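Long-range contacts in ErfK/YbiS/YcfS/YnhG family protein (Xylanimonas cellulosilytica, PDB 4LPQ), which probably acts as a peptidoglycan L,D-transpeptidase in cell wall biogenesis, its catalytic domain deposited together with a putative peptidoglycan-binding domain: residues 94-99 with 106-111; 138-143 with 156-161; 148-153 with 176-181. One frame throughout, in Å; residues are numbered along the deposited sequence.

Contact 1 (94-99 with 106-111)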
loop_
_atom_site.group_PDB
_atom_site.type_symbol
_atom_site.label_atom_id
_atom_site.label_comp_id
_atom_site.label_asym_id
_atom_site.label_seq_id
_atom_site.Cartn_x
_atom_site.Cartn_y
_atom_site.Cartn_z
ATOM N N LYS A 94 5.250 -5.941 -6.864
ATOM C CA LYS A 94 5.405 -4.514 -6.639
ATOM C C LYS A 94 5.099 -4.068 -5.220
ATOM O O LYS A 94 5.468 -2.967 -4.803
ATOM C CB LYS A 94 4.593 -3.688 -7.643
ATOM C CG LYS A 94 5.069 -3.876 -9.065
ATOM C CD LYS A 94 4.345 -2.952 -10.037
ATOM C CE LYS A 94 4.987 -2.969 -11.433
ATOM N NZ LYS A 94 4.324 -2.025 -12.372
ATOM N N GLN A 95 4.436 -4.921 -4.437
ATOM C CA GLN A 95 4.083 -4.614 -3.066
ATOM C C GLN A 95 3.184 -3.369 -2.973
ATOM O O GLN A 95 3.400 -2.451 -2.156
ATOM C CB GLN A 95 5.325 -4.500 -2.190
ATOM C CG GLN A 95 6.101 -5.827 -2.024
ATOM C CD GLN A 95 5.412 -6.722 -1.020
ATOM O OE1 GLN A 95 5.377 -6.429 0.178
ATOM N NE2 GLN A 95 4.716 -7.731 -1.557
ATOM N N ILE A 96 2.095 -3.351 -3.804
ATOM C CA ILE A 96 1.093 -2.309 -3.787
ATOM C C ILE A 96 -0.288 -2.953 -3.807
ATOM O O ILE A 96 -0.484 -4.051 -4.351
ATOM C CB ILE A 96 1.287 -1.308 -4.963
ATOM C CG1 ILE A 96 1.204 -1.982 -6.304
ATOM C CG2 ILE A 96 2.575 -0.524 -4.809
ATOM C CD1 ILE A 96 1.476 -1.118 -7.510
ATOM N N LEU A 97 -1.209 -2.177 -3.253
ATOM C CA LEU A 97 -2.627 -2.492 -3.279
ATOM C C LEU A 97 -3.308 -1.470 -4.156
ATOM O O LEU A 97 -3.103 -0.261 -4.030
ATOM C CB LEU A 97 -3.179 -2.503 -1.831
ATOM C CG LEU A 97 -4.659 -2.825 -1.694
ATOM C CD1 LEU A 97 -4.896 -3.432 -0.331
ATOM C CD2 LEU A 97 -5.491 -1.550 -1.821
ATOM N N LEU A 98 -4.147 -1.942 -5.069
ATOM C CA LEU A 98 -4.907 -1.135 -5.963
ATOM C C LEU A 98 -6.414 -1.210 -5.612
ATOM O O LEU A 98 -6.946 -2.328 -5.560
ATOM C CB LEU A 98 -4.728 -1.558 -7.410
ATOM C CG LEU A 98 -3.310 -1.824 -7.891
ATOM C CD1 LEU A 98 -3.296 -2.248 -9.351
ATOM C CD2 LEU A 98 -2.473 -0.595 -7.684
ATOM N N ALA A 99 -7.041 -0.056 -5.392
ATOM C CA ALA A 99 -8.492 0.018 -5.241
ATOM C C ALA A 99 -8.941 0.325 -6.668
ATOM O O ALA A 99 -8.666 1.381 -7.215
ATOM C CB ALA A 99 -8.840 1.110 -4.271
ATOM N N VAL A 106 -8.486 3.549 -8.781
ATOM C CA VAL A 106 -8.959 4.671 -7.990
ATOM C C VAL A 106 -7.861 5.180 -7.040
ATOM O O VAL A 106 -7.622 6.388 -6.933
ATOM C CB VAL A 106 -10.272 4.323 -7.227
ATOM C CG1 VAL A 106 -10.749 5.472 -6.341
ATOM C CG2 VAL A 106 -11.330 3.905 -8.211
ATOM N N ARG A 107 -7.182 4.220 -6.394
ATOM C CA ARG A 107 -6.038 4.556 -5.548
ATOM C C ARG A 107 -5.014 3.472 -5.611
ATOM O O ARG A 107 -5.298 2.278 -5.768
ATOM C CB ARG A 107 -6.347 4.757 -4.017
ATOM C CG ARG A 107 -7.135 5.938 -3.571
ATOM C CD ARG A 107 -6.513 7.304 -3.823
ATOM N NE ARG A 107 -7.388 8.310 -3.235
ATOM C CZ ARG A 107 -8.479 8.782 -3.856
ATOM N NH1 ARG A 107 -8.841 8.356 -5.053
ATOM N NH2 ARG A 107 -9.291 9.625 -3.262
ATOM N N ILE A 108 -3.758 3.917 -5.469
ATOM C CA ILE A 108 -2.616 3.044 -5.285
ATOM C C ILE A 108 -2.138 3.248 -3.844
ATOM O O ILE A 108 -1.859 4.405 -3.479
ATOM C CB ILE A 108 -1.456 3.347 -6.264
ATOM C CG1 ILE A 108 -1.893 3.379 -7.715
ATOM C CG2 ILE A 108 -0.341 2.306 -6.026
ATOM C CD1 ILE A 108 -2.323 4.708 -8.224
ATOM N N ILE A 109 -1.972 2.145 -3.097
ATOM C CA ILE A 109 -1.667 2.203 -1.682
ATOM C C ILE A 109 -0.402 1.380 -1.428
ATOM O O ILE A 109 -0.337 0.212 -1.893
ATOM C CB ILE A 109 -2.896 1.713 -0.876
ATOM C CG1 ILE A 109 -4.006 2.736 -0.943
ATOM C CG2 ILE A 109 -2.546 1.436 0.566
ATOM C CD1 ILE A 109 -5.377 2.200 -0.613
ATOM N N ASN A 110 0.561 1.962 -0.674
ATOM C CA ASN A 110 1.720 1.165 -0.309
ATOM C C ASN A 110 1.298 0.002 0.591
ATOM O O ASN A 110 0.536 0.138 1.526
ATOM C CB ASN A 110 2.687 2.068 0.442
ATOM C CG ASN A 110 3.995 1.383 0.780
ATOM O OD1 ASN A 110 4.643 0.861 -0.116
ATOM N ND2 ASN A 110 4.342 1.372 2.064
ATOM N N ALA A 111 1.852 -1.205 0.284
ATOM C CA ALA A 111 1.510 -2.438 0.985
ATOM C C ALA A 111 2.763 -3.228 1.349
ATOM O O ALA A 111 3.834 -3.038 0.759
ATOM C CB ALA A 111 0.519 -3.291 0.144
#
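The beta hairpin made by strands 96-101 and 104-110 brings Leu-97 against Ile-109 and Leu-98 against Ile-108 in antiparallel register. Leu-97 and Ile-109 are a hydrogen-bonded pair: Leu-97 N reaches Ile-109 O at 2.9 Å in an almost straight bond (178° at the hydrogen), and Ile-109 N returns to Leu-97 O at 2.8 Å, both donors lying in the carbonyl planes. Their side chains run alongside each other, CD2 of Leu-97 being 3.9 Å from CD1 of Ile-109. Leu-97 gets there with CG anti to the backbone N (chi1 -180°). On the other face, CG2 of Ile-108 serves two neighbours, Leu-98 CD2 at 4.0 Å and Ile-96 CB at 4.1 Å. The hairpin belongs to the mixed sheet of the catalytic domain; helix 186-196 packs on Ala-99 and Ile-109, and helix 43-56 touches Ile-96 and Asn-110. At the far end a classic beta bulge puts Val-106 and Arg-107 opposite Ala-99. The carbonyl oxygen of Ala-99 takes Val-106 N at 2.7 Å and, more weakly, Arg-107 N at 3.3 Å; Arg-107 O accepts Ala-99 N in turn. In one of its two conformers, the side chain of Arg-107 folds back so that NH1 bonds to Val-106 O. Near the start of strand 96-101, Ala-111 N approaches Gln-95 O at 3.1 Å from above the carbonyl plane, and that same oxygen also accepts Lys-54 NZ, which bonds to Asn-110 OD1 as well.

Contact 2 (138-143 with 156-161)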
loop_
_atom_site.group_PDB
_atom_site.type_symbol
_atom_site.label_atom_id
_atom_site.label_comp_id
_atom_site.label_asym_id
_atom_site.label_seq_id
_atom_site.Cartn_x
_atom_site.Cartn_y
_atom_site.Cartn_z
ATOM N N TYR A 138 -14.774 -11.799 3.415
ATOM C CA TYR A 138 -15.835 -12.647 3.980
ATOM C C TYR A 138 -16.203 -12.272 5.408
ATOM O O TYR A 138 -17.253 -12.662 5.933
ATOM C CB TYR A 138 -15.516 -14.146 3.903
ATOM C CG TYR A 138 -14.457 -14.609 4.891
ATOM C CD1 TYR A 138 -13.097 -14.552 4.578
ATOM C CD2 TYR A 138 -14.821 -15.101 6.111
ATOM C CE1 TYR A 138 -12.168 -14.979 5.529
ATOM C CE2 TYR A 138 -13.941 -15.543 7.021
ATOM C CZ TYR A 138 -12.597 -15.458 6.755
ATOM O OH TYR A 138 -11.745 -15.852 7.695
HETATM N N MSE A 139 -15.296 -11.548 6.046
HETATM C CA MSE A 139 -15.490 -10.979 7.424
HETATM C C MSE A 139 -14.658 -9.783 7.696
HETATM O O MSE A 139 -13.678 -9.599 6.947
HETATM C CB MSE A 139 -15.233 -12.132 8.405
HETATM C CG MSE A 139 -15.274 -11.705 9.931
HETATM SE SE MSE A 139 -14.924 -13.111 11.194
HETATM C CE MSE A 139 -14.137 -14.056 9.846
ATOM N N GLN A 140 -14.991 -8.988 8.665
ATOM C CA GLN A 140 -14.220 -7.843 8.992
ATOM C C GLN A 140 -14.377 -7.622 10.485
ATOM O O GLN A 140 -15.367 -8.054 11.053
ATOM C CB GLN A 140 -14.571 -6.682 8.122
ATOM C CG GLN A 140 -15.990 -6.221 8.323
ATOM C CD GLN A 140 -16.414 -5.272 7.216
ATOM O OE1 GLN A 140 -15.829 -5.254 6.174
ATOM N NE2 GLN A 140 -17.364 -4.499 7.443
ATOM N N ARG A 141 -13.379 -6.994 11.091
ATOM C CA ARG A 141 -13.470 -6.663 12.492
ATOM C C ARG A 141 -13.085 -5.223 12.628
ATOM O O ARG A 141 -11.909 -4.844 12.361
ATOM C CB ARG A 141 -12.602 -7.665 13.320
ATOM C CG ARG A 141 -13.066 -9.092 13.339
ATOM C CD ARG A 141 -12.178 -10.091 14.066
ATOM N NE ARG A 141 -12.808 -11.416 14.112
ATOM C CZ ARG A 141 -12.180 -12.560 14.324
ATOM N NH1 ARG A 141 -10.849 -12.559 14.437
ATOM N NH2 ARG A 141 -12.908 -13.706 14.429
ATOM N N ASP A 142 -14.033 -4.341 13.031
ATOM C CA ASP A 142 -13.932 -2.900 12.970
ATOM C C ASP A 142 -13.352 -2.257 14.204
ATOM O O ASP A 142 -14.032 -1.509 14.915
ATOM C CB ASP A 142 -15.307 -2.267 12.691
ATOM C CG ASP A 142 -15.271 -0.795 12.366
ATOM O OD1 ASP A 142 -14.164 -0.254 12.163
ATOM O OD2 ASP A 142 -16.419 -0.219 12.268
ATOM N N GLY A 143 -12.079 -2.445 14.381
ATOM C CA GLY A 143 -11.255 -1.931 15.510
ATOM C C GLY A 143 -9.886 -2.634 15.456
ATOM O O GLY A 143 -9.442 -3.188 14.420
ATOM N N ARG A 156 -8.510 -2.676 11.859
ATOM C CA ARG A 156 -9.635 -2.814 10.959
ATOM C C ARG A 156 -9.386 -3.853 9.870
ATOM O O ARG A 156 -9.588 -3.540 8.684
ATOM C CB ARG A 156 -10.053 -1.443 10.464
ATOM C CG ARG A 156 -10.311 -0.386 11.537
ATOM C CD ARG A 156 -10.823 0.911 10.961
ATOM N NE ARG A 156 -12.195 0.867 10.556
ATOM C CZ ARG A 156 -12.783 1.842 9.936
ATOM N NH1 ARG A 156 -12.110 2.865 9.474
ATOM N NH2 ARG A 156 -14.119 1.798 9.764
ATOM N N PRO A 157 -9.060 -5.090 10.260
ATOM C CA PRO A 157 -8.877 -6.126 9.220
ATOM C C PRO A 157 -10.152 -6.457 8.431
ATOM O O PRO A 157 -11.224 -6.573 8.992
ATOM C CB PRO A 157 -8.376 -7.290 10.043
ATOM C CG PRO A 157 -8.991 -7.107 11.417
ATOM C CD PRO A 157 -8.907 -5.624 11.632
ATOM N N LYS A 158 -9.880 -6.686 7.158
ATOM C CA LYS A 158 -10.826 -7.231 6.225
ATOM C C LYS A 158 -10.279 -8.593 5.736
ATOM O O LYS A 158 -9.194 -8.633 5.095
ATOM C CB LYS A 158 -11.076 -6.342 5.059
ATOM C CG LYS A 158 -11.761 -5.067 5.456
ATOM C CD LYS A 158 -12.627 -4.541 4.524
ATOM C CE LYS A 158 -13.286 -3.271 4.930
ATOM N NZ LYS A 158 -14.777 -3.257 4.794
ATOM N N TYR A 159 -10.882 -9.671 6.162
ATOM C CA TYR A 159 -10.370 -10.989 5.959
ATOM C C TYR A 159 -10.832 -11.543 4.607
ATOM O O TYR A 159 -12.001 -11.426 4.265
ATOM C CB TYR A 159 -10.850 -11.954 7.049
ATOM C CG TYR A 159 -10.432 -11.589 8.403
ATOM C CD1 TYR A 159 -11.075 -10.617 9.132
ATOM C CD2 TYR A 159 -9.370 -12.232 8.994
ATOM C CE1 TYR A 159 -10.672 -10.249 10.394
ATOM C CE2 TYR A 159 -8.965 -11.900 10.290
ATOM C CZ TYR A 159 -9.644 -10.925 11.003
ATOM O OH TYR A 159 -9.256 -10.557 12.301
ATOM N N PHE A 160 -9.910 -12.141 3.839
ATOM C CA PHE A 160 -10.224 -12.702 2.538
ATOM C C PHE A 160 -9.924 -14.165 2.379
ATOM O O PHE A 160 -10.425 -14.779 1.402
ATOM C CB PHE A 160 -9.594 -11.908 1.372
ATOM C CG PHE A 160 -8.060 -11.879 1.443
ATOM C CD1 PHE A 160 -7.299 -12.870 0.857
ATOM C CD2 PHE A 160 -7.374 -10.854 2.078
ATOM C CE1 PHE A 160 -5.930 -12.863 0.891
ATOM C CE2 PHE A 160 -6.012 -10.863 2.134
ATOM C CZ PHE A 160 -5.305 -11.870 1.570
ATOM N N ARG A 161 -9.154 -14.829 3.248
ATOM C CA ARG A 161 -8.961 -16.283 3.183
ATOM C C ARG A 161 -8.487 -16.744 4.532
ATOM O O ARG A 161 -7.339 -16.463 4.885
ATOM C CB ARG A 161 -7.947 -16.676 2.073
ATOM C CG ARG A 161 -7.846 -18.163 1.871
ATOM C CD ARG A 161 -6.575 -18.457 1.109
ATOM N NE ARG A 161 -6.442 -19.755 0.623
ATOM C CZ ARG A 161 -5.541 -20.632 0.991
ATOM N NH1 ARG A 161 -4.878 -20.452 2.083
ATOM N NH2 ARG A 161 -5.439 -21.789 0.340
#
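With CG wedged between its backbone N and carbonyl carbon (chi1 73°), Tyr-138 brings the end of its ring up to Tyr-159, and Tyr-159, whose CG stands anti to its own carbonyl carbon (chi1 -61°), lays its ring along the segment 138-143. The first ring brings CE1 to 3.6 Å from Tyr-159 CB, while its edge faces the backbone between Phe-160 and Arg-161; its hydroxyl goes on to Gly-162 O. The second ring has the carbonyl oxygen of Met-139 at its edge, CD1 to O 3.5 Å. In one of two conformers of Met-139, a selenomethionine, the selenium makes an oblique Met-aromatic contact with this ring, and the aliphatic part of Arg-141 crosses it, CD 3.4 Å from Tyr-159 OH. Strands 133-140 and 154-159 are antiparallel neighbours in the catalytic-domain sheet, paired here through Tyr-159 N to Met-139 O and Tyr-138 N to Tyr-159 O, both 2.9 Å. The next strand on, 164-168, carries His-167, the predicted proton donor/acceptor, which Pro-157 touches. Across the sheet from Tyr-159, Gln-140 and Lys-158 run side by side and join where NZ meets OE1 at 2.6 Å, the ammonium above the carbonyl plane; Met-198 O is a second acceptor for NZ. Beyond the paired strands, Asp-142 centres an inverse gamma turn, and its OD1 accepts both Arg-156 NE (2.8 Å) and NH2 (3.2 Å), each bond bent and weak, in a salt bridge whose carboxylate and guanidinium planes are 19° apart. Arg-156 NH2 has another carboxylate in Asp-194, and Trp-193 makes cation-pi contacts with Arg-156 and Lys-158.

Contact 3 (148-153 with 176-181); sequences TLELGD and PASHGC
The carboxylate of Glu-150 is the tight part of this contact, gripped by backbone N-H groups of the segment 176-181. OE1 receives His-179 N at 2.9 Å through its syn lone pair in a nearly straight bond (171°), while Cys-181 N comes to OE2 at 2.8 Å from above the carboxylate plane. CG of Glu-150, anti to the carbonyl carbon (chi1 -54°), lies 3.8 Å from Cys-181 SG, and a bend at chi2 (-62°) turns the carboxylate to the backbone of 179-181. The sequence SHGC matches the catalytic motif of YkuD-type L,D-transpeptidases, and Cys-181 is the predicted nucleophile, with the predicted proton donor/acceptor His-167 beside it. Ser-178 braces the loop from within: its OG accepts Gly-180 N in an ST turn and donates to Cys-181 O at 2.7 Å. Leu-149 CD2 makes a looser apolar contact, 4.2 Å from Cys-181 SG. On the solvent side exposed Leu-151 covers little, meeting the His-179 ring by CG, 3.6 Å from CE1. The ring itself is held in its rotation by ND1, which donates to Leu-149 O at 2.8 Å with the acceptor in the ring plane; Tyr-119 stacks on it.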
loop_
_atom_site.group_PDB
_atom_site.type_symbol
_atom_site.label_atom_id
_atom_site.label_comp_id
_atom_site.label_asym_id
_atom_site.label_seq_id
_atom_site.Cartn_x
_atom_site.Cartn_y
_atom_site.Cartn_z
ATOM N N THR A 148 -4.092 -14.712 14.527
ATOM C CA THR A 148 -3.396 -16.030 14.674
ATOM C C THR A 148 -2.130 -16.125 13.844
ATOM O O THR A 148 -1.266 -16.952 14.153
ATOM C CB THR A 148 -4.377 -17.249 14.328
ATOM O OG1 THR A 148 -4.911 -17.231 12.960
ATOM C CG2 THR A 148 -5.532 -17.200 15.277
ATOM N N LEU A 149 -2.053 -15.302 12.780
ATOM C CA LEU A 149 -0.911 -15.299 11.847
ATOM C C LEU A 149 0.123 -14.281 12.268
ATOM O O LEU A 149 1.303 -14.580 12.429
ATOM C CB LEU A 149 -1.379 -14.965 10.388
ATOM C CG LEU A 149 -1.895 -16.110 9.563
ATOM C CD1 LEU A 149 -3.223 -16.637 10.153
ATOM C CD2 LEU A 149 -2.091 -15.575 8.150
ATOM N N GLU A 150 -0.289 -13.043 12.337
ATOM C CA GLU A 150 0.595 -11.918 12.602
ATOM C C GLU A 150 0.954 -11.782 14.074
ATOM O O GLU A 150 0.100 -12.059 14.908
ATOM C CB GLU A 150 0.039 -10.610 12.076
ATOM C CG GLU A 150 -0.330 -10.633 10.588
ATOM C CD GLU A 150 0.846 -10.905 9.628
ATOM O OE1 GLU A 150 1.916 -10.445 9.889
ATOM O OE2 GLU A 150 0.619 -11.697 8.733
ATOM N N LEU A 151 2.147 -11.277 14.350
ATOM C CA LEU A 151 2.556 -11.036 15.739
ATOM C C LEU A 151 1.963 -9.855 16.421
ATOM O O LEU A 151 1.689 -9.875 17.646
ATOM C CB LEU A 151 4.065 -10.896 15.762
ATOM C CG LEU A 151 4.847 -12.162 15.565
ATOM C CD1 LEU A 151 6.330 -11.901 15.703
ATOM C CD2 LEU A 151 4.372 -13.172 16.639
ATOM N N GLY A 152 1.792 -8.782 15.693
ATOM C CA GLY A 152 1.186 -7.587 16.356
ATOM C C GLY A 152 -0.324 -7.598 16.126
ATOM O O GLY A 152 -0.948 -8.583 15.629
ATOM N N ASP A 153 -0.935 -6.509 16.478
ATOM C CA ASP A 153 -2.363 -6.314 16.246
ATOM C C ASP A 153 -2.586 -5.702 14.844
ATOM O O ASP A 153 -1.705 -5.065 14.247
ATOM C CB ASP A 153 -2.997 -5.418 17.306
ATOM C CG ASP A 153 -3.067 -6.082 18.676
ATOM O OD1 ASP A 153 -3.178 -7.317 18.828
ATOM O OD2 ASP A 153 -3.015 -5.304 19.617
ATOM N N PRO A 176 8.572 -7.085 1.578
ATOM C CA PRO A 176 7.530 -7.908 2.256
ATOM C C PRO A 176 7.987 -8.298 3.643
ATOM O O PRO A 176 8.994 -8.984 3.783
ATOM C CB PRO A 176 7.319 -9.040 1.321
ATOM C CG PRO A 176 8.252 -8.901 0.220
ATOM C CD PRO A 176 9.115 -7.766 0.406
ATOM N N ALA A 177 7.249 -7.899 4.673
ATOM C CA ALA A 177 7.712 -7.997 6.034
ATOM C C ALA A 177 6.775 -8.809 6.948
ATOM O O ALA A 177 7.114 -8.968 8.142
ATOM C CB ALA A 177 7.860 -6.605 6.631
ATOM N N SER A 178 5.601 -9.204 6.451
ATOM C CA SER A 178 4.598 -9.835 7.306
ATOM C C SER A 178 4.725 -11.330 7.448
ATOM O O SER A 178 5.531 -11.966 6.797
ATOM C CB SER A 178 3.197 -9.424 6.845
ATOM O OG SER A 178 2.800 -10.221 5.785
ATOM N N HIS A 179 3.804 -11.906 8.234
ATOM C CA HIS A 179 3.634 -13.386 8.268
ATOM C C HIS A 179 2.651 -13.898 7.251
ATOM O O HIS A 179 2.327 -15.078 7.227
ATOM C CB HIS A 179 3.193 -13.871 9.631
ATOM C CG HIS A 179 4.260 -13.859 10.625
ATOM N ND1 HIS A 179 4.028 -14.230 11.918
ATOM C CD2 HIS A 179 5.589 -13.698 10.523
ATOM C CE1 HIS A 179 5.161 -14.232 12.604
ATOM N NE2 HIS A 179 6.137 -13.977 11.764
ATOM N N GLY A 180 2.183 -12.999 6.366
ATOM C CA GLY A 180 1.296 -13.389 5.345
ATOM C C GLY A 180 0.161 -12.420 5.091
ATOM O O GLY A 180 -0.399 -12.387 3.955
ATOM N N CYS A 181 -0.324 -11.677 6.117
ATOM C CA CYS A 181 -1.358 -10.708 5.825
ATOM C C CYS A 181 -0.771 -9.541 5.004
ATOM O O CYS A 181 0.452 -9.390 4.871
ATOM C CB CYS A 181 -1.903 -10.199 7.091
ATOM S SG CYS A 181 -2.937 -11.445 7.951
#

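Overall arrangement
Following the chain from the N terminus, the helical region comes first and contact 1 then closes a short hairpin, six residues separating its segments, near the centre of the chain. It is complete before contact 2 begins. Contacts 2 and 3 cross: the run from 138-143 to 156-161 takes in 148-153, whose partner 176-181 comes only after contact 2 has closed. Contact 2 pairs two strands of the sheet to which the hairpin also belongs, while contact 3 ties the excursion between those strands to the loop bearing Cys-181. Contacts 1 and 3 touch where Gln-95 meets Pro-176; contacts 1 and 2 stay apart, about 8 Å between nearest atoms.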